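Local coordinates for lysine cyclodeaminase (Streptomyces pristinaespiralis, PDB 5YU3), which converts L-lysine to L-pipecolic acid with loss of ammonia, using bound NAD, and also recognises L-ornithine and L-2,4-diaminobutyric acid, at residues A[83-86]-A[87-91]; A[243-246]-A[247-251]. All coordinates share one frame; numbering follows the deposited sequence.

Overall arrangement
Both interactions are local, each made within one short helix, and they mark two different parts of the subunit. Interaction 1 forms helix 85-89 in the connection between neighbouring antiparallel strands 73-81 and 94-102 of the mixed sheet, beside the second subunit; the side chain of Pro86 comes to about 4 Å from a bound NAD. Interaction 2 forms helix 245-250 of the parallel-stranded, nucleotide-binding part, with the side chain of Leu243 about 8 Å from the sodium ion and about 11 Å from NAD. The centres of interactions 1 and 2 lie 32 Å apart, and the nearest atoms of interactions 1 and 2 are about 17 Å apart. Interaction 1 comes close to the cofactor and interaction 2 stays farther off; neither contributes a residue to the proline pocket.

Interaction 1. Residues A[83-86]-A[87-91]; sequences PANP and ARFGL
Leu91 folds back on Asn85 and Pro86 where helix 85-89 ends, and this is the close-packed part of the contact. Asn85 O takes two backbone bonds, from Phe89 N at 2.9 Å and from Leu91 N at 3.2 Å, which reach it from opposite faces of its carbonyl plane. Gly90 N bonds to Pro86 O at 3.1 Å, and Gly90, with its positive phi of 66°, turns the chain out of the helix. That turn lays Leu91 O against the Pro86 ring, 3.4 Å from CG, and against Asn85 CB at 3.2 Å. The Asn85 amide lies beside Leu91 CB; its ND2 bonds to Pro92 O and to Thr105 O of the second subunit, which fixes its rotation. A glycine in place of Pro86 would probably open a gap beside the Leu91 carbonyl and Ala337 of the second subunit, and leave the first helical turn freer to flex. The other side is looser and more exposed. There Arg88 N bonds to Ala84 O, while the side chains meet just at Ala84 CB and Arg88 CG, 4.1 Å apart. Phe89 CG stands opposite its carbonyl carbon (chi1 -55°), bringing ring atom CD2 to 3.7 Å from Asn85 OD1, with amide and ring planes 86° apart. A water joins Pro83 O to Ala87 N. The arrangement is that of a short helix ended by a positive-phi glycine, set in the link between two antiparallel strands at the dimer interface, close to NAD.

Interaction 2. Residues A[243-246]-A[247-251]; sequences LPLG and LLERA
Leu243, just ahead of helix 245-250, meets Leu248 within it, CD1 to CD1, at 3.8 Å; the helix is part of the crossover between parallel strands 229-232 and 252-255 in the Rossmann-type half of the subunit. The two leucines cross at about a right angle, and Leu243 also packs on Ile230 and Val298 of the underlying sheet. Next comes Pro244 at the N-cap. Its carbonyl receives Leu248 N in a straight bond of 3.1 Å (N-H...O 169°), and its ring atom CG lies 3.8 Å from Leu247 CB; Leu247 also packs on Ile230 of strand 229-232 and on Leu296 in a loop, so the first turn rests on the sheet through Ile230. Leu245 sits on the outer, exposed side. Its O accepts Glu249 N at 2.9 Å, and with CG anti to the backbone N (chi1 177°) its branch point reaches Glu249, so that CG lies 3.7 Å from OE2 and the carboxylate end rests alongside an apolar chain. Gly246 closes the segment: its O is the acceptor of a weak bond from Arg250 N. The Arg250 chain, bent at chi3 (-71°), curls back toward the same carbonyl while NH2 forms a salt bridge with Asp221, a residue that also touches Pro244. In this pose one face of the guanidinium is covered by Gly246 O, 3.3 Å above the centre of the group formed by CZ, NE, NH1 and NH2.

Interaction 1. Residues A[83-86]-A[87-91]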
# COMPACT_ATOMS: atom_id res chain seq x y z
N PRO A 83 13.62 -4.61 13.63
CA PRO A 83 14.63 -5.58 14.09
C PRO A 83 14.67 -5.79 15.59
O PRO A 83 15.36 -6.72 16.04
CB PRO A 83 15.95 -4.98 13.58
CG PRO A 83 15.56 -3.46 13.22
CD PRO A 83 14.27 -3.46 12.92
N ALA A 84 13.98 -4.98 16.38
CA ALA A 84 13.84 -5.26 17.80
C ALA A 84 12.68 -6.19 18.11
O ALA A 84 12.50 -6.56 19.27
CB ALA A 84 13.68 -3.96 18.60
N ASN A 85 11.88 -6.58 17.10
CA ASN A 85 10.72 -7.42 17.36
C ASN A 85 11.07 -8.72 18.09
O ASN A 85 10.39 -9.04 19.08
CB ASN A 85 9.99 -7.73 16.04
CG ASN A 85 8.86 -6.75 15.76
OD1 ASN A 85 8.69 -5.77 16.47
ND2 ASN A 85 8.08 -7.03 14.71
N PRO A 86 12.08 -9.50 17.67
CA PRO A 86 12.31 -10.79 18.35
C PRO A 86 12.64 -10.63 19.83
O PRO A 86 11.99 -11.27 20.68
CB PRO A 86 13.47 -11.39 17.55
CG PRO A 86 13.27 -10.69 16.11
CD PRO A 86 12.91 -9.46 16.40
N ALA A 87 13.60 -9.77 20.16
CA ALA A 87 14.05 -9.63 21.54
C ALA A 87 13.00 -8.94 22.41
O ALA A 87 12.80 -9.33 23.57
CB ALA A 87 15.37 -8.84 21.59
N ARG A 88 12.34 -7.91 21.89
CA ARG A 88 11.43 -7.11 22.71
C ARG A 88 10.02 -7.67 22.81
O ARG A 88 9.39 -7.57 23.87
CB ARG A 88 11.36 -5.68 22.17
CG ARG A 88 12.59 -4.86 22.42
CD ARG A 88 12.19 -3.43 22.67
NE ARG A 88 13.34 -2.58 22.91
CZ ARG A 88 13.25 -1.35 23.40
NH1 ARG A 88 12.06 -0.86 23.72
NH2 ARG A 88 14.35 -0.63 23.59
N PHE A 89 9.49 -8.25 21.73
CA PHE A 89 8.09 -8.64 21.68
C PHE A 89 7.86 -10.10 21.32
O PHE A 89 6.70 -10.53 21.28
CB PHE A 89 7.32 -7.75 20.68
CG PHE A 89 7.46 -6.28 20.96
CD1 PHE A 89 6.83 -5.71 22.06
CD2 PHE A 89 8.21 -5.46 20.13
CE1 PHE A 89 6.95 -4.35 22.32
CE2 PHE A 89 8.34 -4.11 20.39
CZ PHE A 89 7.70 -3.55 21.49
N GLY A 90 8.91 -10.87 21.04
CA GLY A 90 8.70 -12.23 20.59
C GLY A 90 8.04 -12.33 19.23
O GLY A 90 7.42 -13.35 18.92
N LEU A 91 8.15 -11.28 18.43
CA LEU A 91 7.59 -11.24 17.09
C LEU A 91 8.71 -11.29 16.06
O LEU A 91 9.85 -10.93 16.35
CB LEU A 91 6.77 -9.95 16.89
CG LEU A 91 5.39 -9.89 17.56
CD1 LEU A 91 4.83 -8.48 17.53
CD2 LEU A 91 4.42 -10.87 16.89
O HOH W 1 15.56 -8.40 18.29

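Interaction 2. Residues A[243-246]-A[247-251]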
# COMPACT_ATOMS: atom_id res chain seq x y z
N LEU A 243 28.24 -5.94 2.46
CA LEU A 243 29.47 -6.49 1.91
C LEU A 243 30.55 -5.41 1.81
O LEU A 243 30.25 -4.21 1.71
CB LEU A 243 29.25 -7.09 0.52
CG LEU A 243 28.27 -8.26 0.40
CD1 LEU A 243 28.24 -8.78 -1.04
CD2 LEU A 243 28.68 -9.36 1.36
N PRO A 244 31.82 -5.80 1.83
CA PRO A 244 32.89 -4.81 1.70
C PRO A 244 33.02 -4.33 0.26
O PRO A 244 32.89 -5.11 -0.69
CB PRO A 244 34.13 -5.57 2.17
CG PRO A 244 33.70 -7.12 2.08
CD PRO A 244 32.39 -7.18 2.04
N LEU A 245 33.26 -3.03 0.11
CA LEU A 245 33.36 -2.45 -1.23
C LEU A 245 34.39 -3.17 -2.08
O LEU A 245 34.15 -3.45 -3.26
CB LEU A 245 33.70 -0.96 -1.13
CG LEU A 245 33.91 -0.25 -2.47
CD1 LEU A 245 32.63 -0.29 -3.32
CD2 LEU A 245 34.39 1.19 -2.26
N GLY A 246 35.54 -3.49 -1.49
CA GLY A 246 36.60 -4.13 -2.27
C GLY A 246 36.16 -5.44 -2.88
O GLY A 246 36.45 -5.73 -4.04
N LEU A 247 35.43 -6.25 -2.11
CA LEU A 247 34.86 -7.48 -2.63
C LEU A 247 33.86 -7.20 -3.75
O LEU A 247 33.90 -7.83 -4.81
CB LEU A 247 34.19 -8.24 -1.47
CG LEU A 247 33.86 -9.72 -1.58
CD1 LEU A 247 33.75 -10.32 -0.18
CD2 LEU A 247 32.56 -9.92 -2.35
N LEU A 248 32.94 -6.26 -3.52
CA LEU A 248 31.93 -5.93 -4.53
C LEU A 248 32.57 -5.50 -5.84
O LEU A 248 32.11 -5.89 -6.93
CB LEU A 248 31.05 -4.81 -3.99
CG LEU A 248 29.53 -4.80 -4.03
CD1 LEU A 248 28.92 -6.16 -3.74
CD2 LEU A 248 29.07 -3.76 -3.00
N GLU A 249 33.64 -4.70 -5.77
CA GLU A 249 34.29 -4.21 -6.97
C GLU A 249 34.97 -5.32 -7.76
O GLU A 249 35.16 -5.18 -8.97
CB GLU A 249 35.29 -3.11 -6.61
CG GLU A 249 34.62 -1.83 -6.12
CD GLU A 249 35.61 -0.77 -5.67
OE1 GLU A 249 36.71 -1.12 -5.19
OE2 GLU A 249 35.28 0.43 -5.80
N ARG A 250 35.33 -6.43 -7.11
CA ARG A 250 35.91 -7.56 -7.81
C ARG A 250 34.87 -8.56 -8.29
O ARG A 250 35.23 -9.52 -8.98
CB ARG A 250 36.91 -8.29 -6.92
CG ARG A 250 38.18 -7.51 -6.63
CD ARG A 250 39.20 -8.39 -5.91
NE ARG A 250 38.82 -8.68 -4.53
CZ ARG A 250 39.02 -7.85 -3.51
NH1 ARG A 250 39.60 -6.67 -3.72
NH2 ARG A 250 38.65 -8.19 -2.28
N ALA A 251 33.60 -8.38 -7.95
CA ALA A 251 32.58 -9.39 -8.20
C ALA A 251 31.81 -9.11 -9.48
O ALA A 251 31.71 -7.96 -9.93
CB ALA A 251 31.57 -9.46 -7.04